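Local coordinates for protein putative thiol-disulfide isomerase or thioredoxin (Salmonella enterica subsp. enterica serovar Typhimurium, PDB 3L9V) that probably catalyses thiol-disulfide exchange as a DsbA-like oxidoreductase with a thioredoxin fold, forming or rearranging disulfide bonds in other proteins, at residues C29-F32 and S33-G37; Q134-L137 and F138-G142. All blocks are in the same frame, centred on the assembly; numbering follows the deposited sequence. Where two conformers were deposited one is given.

Interaction 1. Residues C29-F32 and S33-G37; sequences CYAF and SQTMG
Tyr30 and Ala31 touch Gln34, Thr35 and Met36 where helix 27-35 gives out. The Tyr30 ring swings along the helix because its CG stands opposite the backbone N (chi1 172°), and it crosses both Gln34 and Thr35 at about a right angle. Tyr30 CE1 lies 3.6 Å from Gln34 CB, while at the hydroxyl end Tyr30 OH is 3.7 Å from Thr35 CG2. Ala31 is met by Met36, present as selenomethionine and extended beyond CG; Met36 SE lies 3.9 Å from Ala31 CB.

The backbone changes step here. Tyr30 O takes an ordinary helical bond from Gln34 N at 2.8 Å, but Ala31 O accepts two: Met36 N approaches in the carbonyl plane at 2.8 Å, and Thr35 N comes from above that plane at 3.3 Å. The shorter bond spans five residues, the mark of a wide pi-type turn. Beside it, Gln34 bends at chi2 and sends NE2 to Ser33 OG, 2.7 Å away and nearly straight at 170°. That hydroxyl also has a weak bond with Glu84 of helix 80-93, the helix that Tyr30 and Gln34 touch.

Cys29 belongs to the CxxC pattern with Cys26 at the start of this helix, consistent with a thioredoxin-type redox site. The last step thus rests on Ala31, whose carbonyl holds two N-H groups while its methyl packs on Met36.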
# COMPACT_ATOMS: atom_id res chain seq x y z
N CYS A 29 6.64 4.53 4.26
CA CYS A 29 5.56 3.54 4.12
C CYS A 29 5.61 2.54 5.27
O CYS A 29 4.59 2.23 5.87
CB CYS A 29 5.65 2.79 2.79
SG CYS A 29 5.59 3.81 1.31
N TYR A 30 6.81 2.06 5.59
CA TYR A 30 6.99 1.20 6.75
C TYR A 30 6.44 1.89 7.98
O TYR A 30 5.68 1.31 8.76
CB TYR A 30 8.49 0.93 6.98
CG TYR A 30 8.79 0.20 8.27
CD1 TYR A 30 8.23 -1.05 8.53
CD2 TYR A 30 9.65 0.74 9.23
CE1 TYR A 30 8.52 -1.75 9.69
CE2 TYR A 30 9.95 0.05 10.40
CZ TYR A 30 9.38 -1.19 10.62
OH TYR A 30 9.65 -1.87 11.78
N ALA A 31 6.83 3.15 8.17
CA ALA A 31 6.34 3.90 9.32
C ALA A 31 4.81 4.03 9.33
O ALA A 31 4.16 3.81 10.36
CB ALA A 31 7.03 5.30 9.41
N PHE A 32 4.21 4.39 8.19
CA PHE A 32 2.74 4.56 8.18
C PHE A 32 2.02 3.25 8.56
O PHE A 32 1.02 3.26 9.29
CB PHE A 32 2.23 5.01 6.80
CG PHE A 32 2.36 6.48 6.53
CD1 PHE A 32 3.22 7.26 7.30
CD2 PHE A 32 1.65 7.07 5.51
CE1 PHE A 32 3.34 8.62 7.05
CE2 PHE A 32 1.77 8.43 5.26
CZ PHE A 32 2.62 9.20 6.02
N SER A 33 2.52 2.14 8.03
CA SER A 33 1.83 0.87 8.16
C SER A 33 2.11 0.22 9.51
O SER A 33 1.19 -0.26 10.18
CB SER A 33 2.28 -0.09 7.05
OG SER A 33 1.92 -1.43 7.34
N GLN A 34 3.37 0.22 9.91
CA GLN A 34 3.83 -0.67 10.97
C GLN A 34 4.23 -0.02 12.31
O GLN A 34 4.09 -0.65 13.35
CB GLN A 34 5.02 -1.51 10.45
CG GLN A 34 4.69 -2.35 9.22
CD GLN A 34 3.68 -3.42 9.53
OE1 GLN A 34 4.11 -4.41 10.31
NE2 GLN A 34 2.51 -3.37 9.10
N THR A 35 4.72 1.22 12.30
CA THR A 35 5.20 1.80 13.55
C THR A 35 4.46 3.04 14.03
O THR A 35 4.43 3.32 15.23
CB THR A 35 6.68 2.12 13.49
OG1 THR A 35 6.90 3.13 12.50
CG2 THR A 35 7.45 0.86 13.10
N MSE A 36 3.85 3.79 13.12
CA MSE A 36 3.20 5.02 13.55
C MSE A 36 1.69 4.97 13.58
O MSE A 36 1.06 5.93 13.99
CB MSE A 36 3.66 6.18 12.69
CG MSE A 36 5.13 6.49 12.87
SE MSE A 36 5.61 8.03 11.79
CE MSE A 36 7.46 8.16 12.41
N GLY A 37 1.12 3.87 13.11
CA GLY A 37 -0.32 3.69 13.12
C GLY A 37 -1.10 4.68 12.28
O GLY A 37 -2.25 4.97 12.59

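Interaction 2. Residues Q134-L137 and F138-G142; sequences QERL and FKEYG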
# COMPACT_ATOMS: atom_id res chain seq x y z
N GLN A 134 -2.45 -2.74 -10.81
CA GLN A 134 -1.57 -1.89 -10.00
C GLN A 134 -0.76 -0.94 -10.86
O GLN A 134 -0.57 0.24 -10.52
CB GLN A 134 -0.66 -2.72 -9.09
CG GLN A 134 -1.43 -3.43 -7.95
CD GLN A 134 -0.52 -4.32 -7.12
OE1 GLN A 134 0.01 -3.89 -6.09
NE2 GLN A 134 -0.32 -5.57 -7.56
N GLU A 135 -0.29 -1.46 -11.99
CA GLU A 135 0.52 -0.67 -12.88
C GLU A 135 -0.35 0.34 -13.64
O GLU A 135 0.08 1.46 -13.91
CB GLU A 135 1.31 -1.56 -13.84
CG GLU A 135 2.22 -2.59 -13.15
CD GLU A 135 3.45 -1.96 -12.46
OE1 GLU A 135 3.56 -0.72 -12.43
OE2 GLU A 135 4.31 -2.73 -11.95
N ARG A 136 -1.58 -0.06 -13.96
CA ARG A 136 -2.52 0.84 -14.63
C ARG A 136 -2.85 2.02 -13.71
O ARG A 136 -2.74 3.19 -14.09
CB ARG A 136 -3.80 0.08 -15.03
CG ARG A 136 -4.91 0.96 -15.59
CD ARG A 136 -5.89 0.15 -16.48
NE ARG A 136 -6.74 -0.76 -15.71
CZ ARG A 136 -6.53 -2.07 -15.59
NH1 ARG A 136 -5.50 -2.65 -16.19
NH2 ARG A 136 -7.36 -2.80 -14.87
N LEU A 137 -3.22 1.71 -12.47
CA LEU A 137 -3.63 2.75 -11.55
C LEU A 137 -2.47 3.68 -11.17
O LEU A 137 -2.70 4.86 -10.84
CB LEU A 137 -4.33 2.15 -10.33
CG LEU A 137 -5.61 1.37 -10.68
CD1 LEU A 137 -6.21 0.68 -9.44
CD2 LEU A 137 -6.65 2.29 -11.36
N PHE A 138 -1.24 3.17 -11.24
CA PHE A 138 -0.07 4.00 -10.97
C PHE A 138 -0.11 5.15 -11.96
O PHE A 138 0.14 6.29 -11.60
CB PHE A 138 1.24 3.21 -11.12
CG PHE A 138 2.51 4.00 -10.81
CD1 PHE A 138 3.11 3.94 -9.57
CD2 PHE A 138 3.12 4.76 -11.80
CE1 PHE A 138 4.28 4.66 -9.29
CE2 PHE A 138 4.30 5.48 -11.52
CZ PHE A 138 4.87 5.42 -10.26
N LYS A 139 -0.45 4.84 -13.20
CA LYS A 139 -0.45 5.88 -14.23
C LYS A 139 -1.68 6.79 -14.15
O LYS A 139 -1.55 8.00 -14.34
CB LYS A 139 -0.28 5.29 -15.64
CG LYS A 139 0.97 4.42 -15.80
CD LYS A 139 1.18 4.00 -17.25
CE LYS A 139 -0.08 3.37 -17.83
NZ LYS A 139 0.09 3.05 -19.28
N GLU A 140 -2.84 6.24 -13.81
CA GLU A 140 -4.08 7.02 -13.75
C GLU A 140 -4.10 8.02 -12.60
O GLU A 140 -4.64 9.11 -12.74
CB GLU A 140 -5.30 6.09 -13.64
CG GLU A 140 -5.54 5.23 -14.89
CD GLU A 140 -6.80 4.39 -14.78
OE1 GLU A 140 -7.69 4.74 -13.97
OE2 GLU A 140 -6.89 3.38 -15.50
N TYR A 141 -3.52 7.63 -11.46
CA TYR A 141 -3.48 8.48 -10.29
C TYR A 141 -2.33 9.47 -10.40
O TYR A 141 -2.20 10.35 -9.56
CB TYR A 141 -3.30 7.66 -9.00
CG TYR A 141 -4.58 7.07 -8.47
CD1 TYR A 141 -5.02 5.83 -8.89
CD2 TYR A 141 -5.37 7.77 -7.55
CE1 TYR A 141 -6.18 5.30 -8.42
CE2 TYR A 141 -6.54 7.24 -7.07
CZ TYR A 141 -6.94 5.99 -7.52
OH TYR A 141 -8.10 5.42 -7.07
N GLY A 142 -1.49 9.31 -11.40
CA GLY A 142 -0.35 10.19 -11.59
C GLY A 142 0.68 10.05 -10.48
O GLY A 142 1.26 11.03 -10.04
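With CG of Arg136 opposite its backbone N (chi1 173°) and CG of Glu140 opposite its own carbonyl carbon (chi1 -66°), the two side chains run side by side in the same direction along helix 125-140. The carboxylate reaches the aliphatic part of the arginine: OE2 of Glu140 is 3.1 Å from Arg136 CG. Arg136 then bends at chi3, and its NE remains 4.1 Å from Glu140 OE2, beyond a salt bridge, so any attraction between the charges is probably modest. The other carboxylate oxygen, Glu140 OE1, lies 3.7 Å from Leu137 CD2.

One residue along, Leu137 meets Tyr141. Leu137 O receives Tyr141 N at 3.0 Å and also sits in plane at the edge of the ring, 3.2 Å from Tyr141 CD1, while Leu137 CB packs 4.0 Å from that same ring carbon. Tyr141 continues inward to meet Phe21 edge-to-face, and Leu137 touches Phe21 and Tyr55, so this side of the helix lies on sheet strands 18-22 and 52-56. Gly142 takes positive phi, and its N bonds back to Lys139 O at 3.2 Å, ending the helix in a Schellman motif within the DsbA-like thioredoxin domain.

Interactions 1 and 2 each describe the end of a helix, 27-35 and 125-140, on opposite sides of the chain's centre. Their own centres are 23 Å apart and they do not touch. Both are partly buried: the inward groups are Cys29 and Phe32 in interaction 1, Gln134 and Tyr141 in interaction 2, where the charged Arg136, Lys139 and Glu140 are exposed. Interaction 1 has a side-chain amide bonded to a neighbouring hydroxyl; in interaction 2 the nearest opposite charges stay beyond a salt bridge. Both helices run out at a positive-phi glycine, but 29-37 contains a wide turn and its Gly37 directly precedes helix 38-43 as N-cap, whereas 134-142 closes in a Schellman motif. Only interaction 1 includes a CxxC cysteine.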